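Local structure of SCARECROW-LIKE protein 7 (Oryza sativa Japonica Group, 5HYZ) at residues 183-186 with 187-191; 208-211 with 212-215; 260-263 with 264-267; 338-341 with 342-345. The protein binds DNA in vitro through its GRAS domain and is probably a transcription factor acting in plant development and abiotic stress resistance. One frame throughout, in Å; residues are numbered along the deposited sequence.

Contact 1 of 4, residues 183-186 with 187-191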
# COMPACT_ATOMS: atom_id res chain seq x y z
N LEU A 183 13.43 -14.63 20.70
CA LEU A 183 13.46 -15.86 21.52
C LEU A 183 13.46 -17.01 20.55
O LEU A 183 12.49 -17.23 19.82
CB LEU A 183 12.23 -15.93 22.49
CG LEU A 183 12.18 -14.84 23.57
CD1 LEU A 183 10.91 -15.00 24.36
CD2 LEU A 183 13.41 -14.98 24.56
N LEU A 184 14.58 -17.76 20.50
CA LEU A 184 14.76 -18.84 19.51
C LEU A 184 14.40 -20.21 19.99
O LEU A 184 14.30 -21.12 19.16
CB LEU A 184 16.23 -18.87 19.04
CG LEU A 184 16.74 -17.51 18.55
CD1 LEU A 184 18.28 -17.62 18.24
CD2 LEU A 184 16.01 -17.11 17.30
N ARG A 185 14.27 -20.41 21.30
CA ARG A 185 13.89 -21.73 21.79
C ARG A 185 12.45 -22.00 21.45
O ARG A 185 11.68 -21.06 21.28
CB ARG A 185 14.11 -21.87 23.29
CG ARG A 185 15.64 -21.91 23.62
CD ARG A 185 15.92 -21.10 24.87
NE ARG A 185 15.24 -21.68 25.93
CZ ARG A 185 14.64 -21.06 26.94
NH1 ARG A 185 14.60 -19.73 27.14
NH2 ARG A 185 14.10 -21.86 27.78
N PRO A 186 12.09 -23.30 21.33
CA PRO A 186 10.67 -23.64 21.08
C PRO A 186 9.73 -23.05 22.09
O PRO A 186 9.97 -23.04 23.29
CB PRO A 186 10.62 -25.18 21.22
CG PRO A 186 12.07 -25.67 21.08
CD PRO A 186 12.96 -24.49 21.51
N VAL A 187 8.57 -22.58 21.62
CA VAL A 187 7.65 -21.88 22.52
C VAL A 187 7.19 -22.76 23.65
O VAL A 187 6.95 -22.28 24.78
CB VAL A 187 6.41 -21.36 21.72
CG1 VAL A 187 5.42 -20.73 22.66
CG2 VAL A 187 6.86 -20.33 20.77
N HIS A 188 7.09 -24.05 23.37
CA HIS A 188 6.70 -24.98 24.45
C HIS A 188 7.72 -25.08 25.57
O HIS A 188 7.40 -25.60 26.62
CB HIS A 188 6.40 -26.41 23.89
CG HIS A 188 7.58 -27.12 23.31
ND1 HIS A 188 8.56 -27.71 24.09
CD2 HIS A 188 7.93 -27.36 22.03
CE1 HIS A 188 9.47 -28.26 23.31
NE2 HIS A 188 9.12 -28.07 22.05
N GLU A 189 8.93 -24.56 25.39
CA GLU A 189 9.87 -24.50 26.49
C GLU A 189 10.00 -23.17 27.19
O GLU A 189 10.71 -23.07 28.17
CB GLU A 189 11.25 -24.84 26.00
CG GLU A 189 11.31 -26.17 25.34
CD GLU A 189 12.74 -26.53 25.03
OE1 GLU A 189 13.64 -25.61 25.09
OE2 GLU A 189 12.99 -27.72 24.76
N LEU A 190 9.35 -22.13 26.67
CA LEU A 190 9.50 -20.80 27.25
C LEU A 190 8.65 -20.67 28.54
O LEU A 190 7.60 -21.32 28.68
CB LEU A 190 9.04 -19.73 26.20
CG LEU A 190 9.86 -19.80 24.91
CD1 LEU A 190 9.33 -18.69 23.97
CD2 LEU A 190 11.36 -19.50 25.18
N ASN A 191 9.07 -19.78 29.42
CA ASN A 191 8.36 -19.46 30.68
C ASN A 191 8.24 -17.96 30.80
O ASN A 191 8.94 -17.24 30.09
CB ASN A 191 9.16 -19.95 31.90
CG ASN A 191 9.42 -21.42 31.83
OD1 ASN A 191 10.58 -21.87 31.81
ND2 ASN A 191 8.34 -22.18 31.72
O HOH W 1 12.54 -21.49 29.70

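Contact 2 of 4, residues 208-211 with 212-215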
# COMPACT_ATOMS: atom_id res chain seq x y z
N MSE A 208 -0.49 -13.06 15.30
CA MSE A 208 -1.06 -12.83 13.95
C MSE A 208 -0.74 -14.04 13.08
O MSE A 208 0.44 -14.36 12.77
CB MSE A 208 -0.51 -11.55 13.25
CG MSE A 208 -0.63 -10.33 14.09
SE MSE A 208 -2.62 -9.85 13.59
CE MSE A 208 -2.07 -10.75 11.66
N LEU A 209 -1.79 -14.77 12.71
CA LEU A 209 -1.66 -15.98 11.87
C LEU A 209 -0.61 -16.93 12.45
O LEU A 209 0.33 -17.34 11.77
CB LEU A 209 -1.31 -15.59 10.44
CG LEU A 209 -2.35 -14.67 9.77
CD1 LEU A 209 -1.99 -14.40 8.29
CD2 LEU A 209 -3.78 -15.28 9.91
N GLN A 210 -0.75 -17.26 13.73
CA GLN A 210 0.28 -18.02 14.40
C GLN A 210 -0.35 -19.11 15.22
O GLN A 210 0.13 -20.25 15.21
CB GLN A 210 1.10 -17.09 15.30
CG GLN A 210 2.09 -17.88 16.25
CD GLN A 210 3.12 -18.56 15.46
OE1 GLN A 210 3.49 -18.09 14.40
NE2 GLN A 210 3.56 -19.72 15.94
N LEU A 211 -1.41 -18.78 15.97
CA LEU A 211 -1.89 -19.67 17.00
C LEU A 211 -2.50 -20.91 16.38
O LEU A 211 -2.49 -21.99 17.01
CB LEU A 211 -2.89 -18.93 17.88
CG LEU A 211 -3.03 -19.18 19.34
CD1 LEU A 211 -1.61 -19.27 20.00
CD2 LEU A 211 -3.96 -18.09 19.95
N TYR A 212 -2.97 -20.80 15.12
CA TYR A 212 -3.61 -22.00 14.55
C TYR A 212 -2.59 -23.16 14.44
O TYR A 212 -2.96 -24.33 14.43
CB TYR A 212 -4.19 -21.72 13.19
CG TYR A 212 -3.16 -21.53 12.08
CD1 TYR A 212 -2.54 -20.28 11.86
CD2 TYR A 212 -2.83 -22.59 11.22
CE1 TYR A 212 -1.61 -20.12 10.81
CE2 TYR A 212 -1.92 -22.43 10.18
CZ TYR A 212 -1.30 -21.21 9.99
OH TYR A 212 -0.40 -21.06 8.94
N HIS A 213 -1.32 -22.81 14.32
CA HIS A 213 -0.26 -23.86 14.25
C HIS A 213 -0.26 -24.76 15.48
O HIS A 213 0.20 -25.91 15.39
CB HIS A 213 1.15 -23.26 14.14
CG HIS A 213 1.42 -22.60 12.84
ND1 HIS A 213 1.46 -23.28 11.65
CD2 HIS A 213 1.65 -21.30 12.55
CE1 HIS A 213 1.74 -22.43 10.67
NE2 HIS A 213 1.83 -21.22 11.19
N LEU A 214 -0.76 -24.27 16.60
CA LEU A 214 -0.74 -25.04 17.86
C LEU A 214 -2.00 -25.85 18.09
O LEU A 214 -2.07 -26.63 19.04
CB LEU A 214 -0.52 -24.09 19.05
CG LEU A 214 0.79 -23.33 19.03
CD1 LEU A 214 0.97 -22.60 20.36
CD2 LEU A 214 1.99 -24.21 18.68
N LEU A 215 -3.01 -25.68 17.25
CA LEU A 215 -4.24 -26.43 17.46
C LEU A 215 -3.91 -27.89 17.17
O LEU A 215 -3.09 -28.16 16.32
CB LEU A 215 -5.37 -25.98 16.57
CG LEU A 215 -6.01 -24.59 16.71
CD1 LEU A 215 -6.78 -24.22 15.42
CD2 LEU A 215 -6.97 -24.54 17.88

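Contact 3 of 4, residues 260-263 with 264-267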
# COMPACT_ATOMS: atom_id res chain seq x y z
N SER A 260 -14.90 -24.13 0.32
CA SER A 260 -15.50 -22.80 0.22
C SER A 260 -14.50 -21.66 0.56
O SER A 260 -14.38 -20.63 -0.15
CB SER A 260 -16.71 -22.74 1.16
OG SER A 260 -17.07 -21.38 1.31
N TYR A 261 -13.76 -21.87 1.64
CA TYR A 261 -12.71 -20.93 2.05
C TYR A 261 -11.64 -20.69 0.96
O TYR A 261 -11.32 -19.55 0.53
CB TYR A 261 -12.10 -21.46 3.34
CG TYR A 261 -10.89 -20.71 3.83
CD1 TYR A 261 -10.97 -19.44 4.43
CD2 TYR A 261 -9.66 -21.29 3.73
CE1 TYR A 261 -9.80 -18.79 4.85
CE2 TYR A 261 -8.53 -20.66 4.17
CZ TYR A 261 -8.60 -19.43 4.72
OH TYR A 261 -7.37 -18.94 5.10
N TYR A 262 -11.07 -21.79 0.47
CA TYR A 262 -10.03 -21.66 -0.55
C TYR A 262 -10.61 -21.16 -1.88
O TYR A 262 -9.91 -20.51 -2.65
CB TYR A 262 -9.26 -23.00 -0.70
CG TYR A 262 -8.22 -23.10 0.39
CD1 TYR A 262 -7.08 -22.29 0.36
CD2 TYR A 262 -8.42 -23.92 1.51
CE1 TYR A 262 -6.17 -22.32 1.41
CE2 TYR A 262 -7.52 -23.98 2.51
CZ TYR A 262 -6.38 -23.15 2.46
OH TYR A 262 -5.48 -23.15 3.48
N ARG A 263 -11.88 -21.43 -2.17
CA ARG A 263 -12.48 -20.84 -3.38
C ARG A 263 -12.40 -19.32 -3.33
O ARG A 263 -11.95 -18.68 -4.28
CB ARG A 263 -13.95 -21.26 -3.54
CG ARG A 263 -14.52 -20.84 -4.90
CD ARG A 263 -16.03 -20.91 -5.01
NE ARG A 263 -16.69 -19.91 -4.17
CZ ARG A 263 -18.02 -19.76 -4.07
NH1 ARG A 263 -18.86 -20.54 -4.77
NH2 ARG A 263 -18.51 -18.82 -3.27
N SER A 264 -12.76 -18.74 -2.18
CA SER A 264 -12.61 -17.27 -2.04
C SER A 264 -11.16 -16.81 -2.19
O SER A 264 -10.90 -15.84 -2.94
CB SER A 264 -13.18 -16.79 -0.69
OG SER A 264 -14.50 -17.28 -0.55
N LEU A 265 -10.21 -17.47 -1.51
CA LEU A 265 -8.79 -17.10 -1.67
C LEU A 265 -8.31 -17.16 -3.14
O LEU A 265 -7.60 -16.25 -3.65
CB LEU A 265 -7.86 -17.99 -0.84
CG LEU A 265 -7.88 -17.71 0.66
CD1 LEU A 265 -7.07 -18.77 1.38
CD2 LEU A 265 -7.31 -16.30 0.91
N PHE A 266 -8.64 -18.27 -3.81
CA PHE A 266 -8.22 -18.46 -5.21
C PHE A 266 -8.81 -17.38 -6.10
O PHE A 266 -8.10 -16.87 -6.99
CB PHE A 266 -8.62 -19.87 -5.73
CG PHE A 266 -7.59 -20.94 -5.40
CD1 PHE A 266 -7.30 -21.25 -4.07
CD2 PHE A 266 -6.93 -21.63 -6.40
CE1 PHE A 266 -6.35 -22.22 -3.76
CE2 PHE A 266 -5.99 -22.60 -6.11
CZ PHE A 266 -5.70 -22.91 -4.80
N GLU A 267 -10.08 -17.05 -5.89
CA GLU A 267 -10.71 -15.98 -6.66
C GLU A 267 -10.04 -14.61 -6.43
O GLU A 267 -9.81 -13.84 -7.39
CB GLU A 267 -12.18 -15.88 -6.34
CG GLU A 267 -13.03 -16.98 -6.94
CD GLU A 267 -14.49 -16.92 -6.49
OE1 GLU A 267 -14.90 -15.81 -6.03
OE2 GLU A 267 -15.22 -17.95 -6.59

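Contact 4 of 4, residues 338-341 with 342-345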
# COMPACT_ATOMS: atom_id res chain seq x y z
N LEU A 338 -10.08 2.55 4.53
CA LEU A 338 -9.04 3.33 3.93
C LEU A 338 -8.06 2.40 3.23
O LEU A 338 -7.59 2.66 2.12
CB LEU A 338 -8.33 4.17 5.00
CG LEU A 338 -7.10 4.94 4.55
CD1 LEU A 338 -7.41 5.83 3.32
CD2 LEU A 338 -6.45 5.77 5.67
N LEU A 339 -7.73 1.29 3.88
CA LEU A 339 -6.76 0.39 3.29
C LEU A 339 -7.30 -0.15 1.96
O LEU A 339 -6.56 -0.35 1.01
CB LEU A 339 -6.48 -0.75 4.32
CG LEU A 339 -6.05 -2.00 3.58
CD1 LEU A 339 -4.60 -1.77 3.17
CD2 LEU A 339 -6.24 -3.22 4.46
N LEU A 340 -8.62 -0.30 1.86
CA LEU A 340 -9.21 -0.92 0.69
C LEU A 340 -9.52 0.10 -0.42
O LEU A 340 -10.04 -0.27 -1.48
CB LEU A 340 -10.50 -1.67 1.09
CG LEU A 340 -10.34 -2.90 2.00
CD1 LEU A 340 -11.70 -3.47 2.40
CD2 LEU A 340 -9.46 -3.97 1.31
N TRP A 341 -9.23 1.37 -0.15
CA TRP A 341 -9.72 2.44 -1.02
C TRP A 341 -9.36 2.25 -2.48
O TRP A 341 -10.20 2.48 -3.36
CB TRP A 341 -9.18 3.80 -0.55
CG TRP A 341 -9.87 5.00 -1.12
CD1 TRP A 341 -9.56 5.65 -2.28
CD2 TRP A 341 -10.94 5.77 -0.51
NE1 TRP A 341 -10.40 6.75 -2.44
CE2 TRP A 341 -11.22 6.86 -1.36
CE3 TRP A 341 -11.67 5.62 0.67
CZ2 TRP A 341 -12.21 7.80 -1.07
CZ3 TRP A 341 -12.66 6.57 0.95
CH2 TRP A 341 -12.93 7.62 0.09
N ASN A 342 -8.13 1.84 -2.75
CA ASN A 342 -7.73 1.71 -4.16
C ASN A 342 -8.07 0.39 -4.88
O ASN A 342 -7.80 0.25 -6.09
CB ASN A 342 -6.22 1.94 -4.29
CG ASN A 342 -5.89 3.41 -4.40
OD1 ASN A 342 -6.75 4.23 -4.79
ND2 ASN A 342 -4.65 3.77 -4.06
N TYR A 343 -8.62 -0.58 -4.16
CA TYR A 343 -9.15 -1.76 -4.82
C TYR A 343 -10.42 -1.40 -5.61
O TYR A 343 -11.50 -1.22 -5.02
CB TYR A 343 -9.42 -2.87 -3.79
CG TYR A 343 -8.12 -3.43 -3.23
CD1 TYR A 343 -7.40 -4.40 -3.94
CD2 TYR A 343 -7.58 -2.95 -2.04
CE1 TYR A 343 -6.21 -4.91 -3.45
CE2 TYR A 343 -6.38 -3.41 -1.56
CZ TYR A 343 -5.71 -4.40 -2.27
OH TYR A 343 -4.54 -4.88 -1.80
N ASP A 344 -10.27 -1.33 -6.94
CA ASP A 344 -11.36 -0.96 -7.85
C ASP A 344 -12.50 -1.96 -7.84
O ASP A 344 -12.52 -2.92 -7.05
CB ASP A 344 -10.84 -0.81 -9.29
CG ASP A 344 -10.67 -2.15 -10.00
OD1 ASP A 344 -10.31 -3.15 -9.35
OD2 ASP A 344 -10.89 -2.21 -11.23
N SER A 345 -13.45 -1.76 -8.75
CA SER A 345 -14.71 -2.48 -8.69
C SER A 345 -14.59 -3.98 -8.92
O SER A 345 -15.46 -4.75 -8.47
CB SER A 345 -15.72 -1.87 -9.71
OG SER A 345 -15.46 -2.31 -11.05

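Contact 1 of 4, residues 183-186 with 187-191
Pro186 and His188 show how a proline two residues back can lie over an imidazole. The proline CB sits over one face of the ring, 3.7 Å from the His188 ring centroid and 28° off its normal, a CH-pi contact displaced toward NE2. His188 can receive it because its chi1 of 65° sets CG between the backbone N and the carbonyl carbon. Glu189 runs alongside the proline instead, pointing the same way, with OE1 3.8 Å from Pro186 CD. The 3-10 segment 187-189 follows the proline, with Glu189 N donating to Pro186 O at 2.8 Å. Arg185, bent at chi2 and chi3, carries its guanidinium obliquely across Leu190, whose CD2 lies over one face, 3.8 Å from Arg185 NH1. At the edge of that group and in its plane, Arg185 NH2 donates to a water at a short 2.5 Å, and the same water lies 2.9 Å from Glu189 O. Leu190 CD1 reaches Leu183 CD1 at 4.0 Å, the apolar side of the turn. This loop, in the predicted leucine repeat II region, follows strand 177-182; Leu183 packs on Thr145 of strand 141-148, while Val187 touches Val147 of that strand and Val225 of helix 220-231.

Contact 2 of 4, residues 208-211 with 212-215
His213 brings the edge of its ring to the carbonyl of Gln210, and following its side chain outward shows how one backbone oxygen can accompany a side chain from CB to CD2. His213 CB starts 3.4 Å from Gln210 O, with the chi1 of -69° placing CG beside the backbone N. CG then passes the same oxygen, and beyond it the ring divides. On one branch ND1 makes a hydrogen bond to Glu306. On the other, His213 CD2 comes closest, 3.2 Å from Gln210 O, which lies near the ring plane at its edge. On another side, His213 CD2 faces the Gln210 amide, 4.1 Å from Gln210 OE1; the two side chains cross at about a right angle, their planes 46° apart. At the tip, His213 NE2 has Leu209 O as its nearest atom in 208-211, 4.2 Å away and oblique to the ring. One face of the imidazole is overlain by its neighbour in sequence, Tyr212, whose CZ is offset toward the rim. The backbone carrying this ring is the predicted LXXLL motif, residues 211-215, which opens just after strand 202-208 of the Rossmann-like core and winds through a tight turn of helical backbone angles. Gln210 O accepts from His213 N at 3.1 Å, and Leu211 O from Leu214 N at 2.9 Å, the donor above the carbonyl plane each time. Tyr212 turns its edge to the preceding loop, CE1 lying 3.5 Å from Leu209 O, while its own N donates to Glu241. Leu211 and Leu214 both pack on Val225 of helix 220-231, and Leu215 reaches Trp314 of helix 311-320.

Contact 3 of 4, residues 260-263 with 264-267
Tyr261 and Tyr262 reach Leu265 by different first torsions: in Tyr261 the ring swings opposite the backbone N (chi1 173°), in Tyr262 it stays beside the N (chi1 -81°). The two rings thereby flank a single methyl group. Leu265 CD1 is 3.7 Å from Tyr261 CE2, with Leu265 CG over one face of that ring, and also 3.7 Å from Tyr262 CE1, the leucine lying alongside Tyr262 and pointing the same way. Tyr262 CD1 further approaches Phe266 CE1, and Tyr262 O comes near the plane of the phenyl ring at the edge, 3.1 Å from Phe266 CD1. On another side of the helix Arg263 bends at chi3 (69°) and runs beside Glu267. The salt bridge, Arg263 NE to Glu267 OE2 at 3.4 Å, is purely electrostatic, since the carboxylate oxygen stands well out of the guanidinium plane and no N-H points at it; OE1 is taken by Trp363 NE1. Ser264 N donates to Ser260 O at 3.2 Å, and the next three amides repeat the step, Glu267 N to Arg263 O being 3.0 Å. Such i to i+4 bonding, with side-chain pairs three and four residues apart, is the signature of a regular alpha helix, here helix 251-272, whose side chains touch helices 39-57 and 278-296 and strand 366-374, in a domain that combines a Rossmann fold with a helix bundle.

Contact 4 of 4, residues 338-341 with 342-345
Leu340 and Tyr343 meet at the two ends of a type I beta turn, an example of how a turn can redirect the chain. Hydrogen bonding comes first: Tyr343 N donates to Leu340 O at 3.0 Å, with an N-H...O angle of 143° and the donor well above the carbonyl plane. Just before it, Trp341 N is bonded to Leu338 O at 3.1 Å, so that one tight turn leads into the next. Polar atoms also border the tyrosine ring, for Leu340 O and Leu339 O both lie at its edge, near the ring plane, the latter 4.0 Å from Tyr343 CE2. The apolar part is one methyl-to-ring touch, Leu340 CD2 against Tyr343 CD2 at 4.0 Å; a chi1 of -69° keeps the tyrosine ring beside its own backbone N, with its edge toward Leu340. Trp341 and Asn342, at the corners, make a looser pair in which Asn342 OD1 is 4.0 Å from Trp341 CD1 and the planes stand 71° apart. Both corners face the homodimer partner: Trp341 makes a cation-pi contact with Arg166 of the second subunit, and Asn342 O accepts from Lys81 of that subunit. Within its own chain the turn packs against Pro88 and the adjoining helix 89-104, which Leu339 touches, with Leu340 set against Tyr349 and Leu351 of strand 349-354.

Overall arrangement
The four contacts follow one another along the chain, and none touches another. Contact 2 is the most central, its centre about 7 Å from the centre of the chain, and contact 1 is its close neighbour, with nearest atoms about 5 Å apart. Helix 220-231 joins that pair, its Val225 receiving side chains from both. Contact 3 is about 20 Å from contact 2, centre to centre, and the same from contact 4. Helix 89-104 spans the gap between contacts 2 and 4, meeting Met208 of one and Leu339 of the other. Contacts 1 and 4, centres about 40 Å apart, sit on opposite sides of the chain's centre; of the four, contact 4 alone reaches the second subunit.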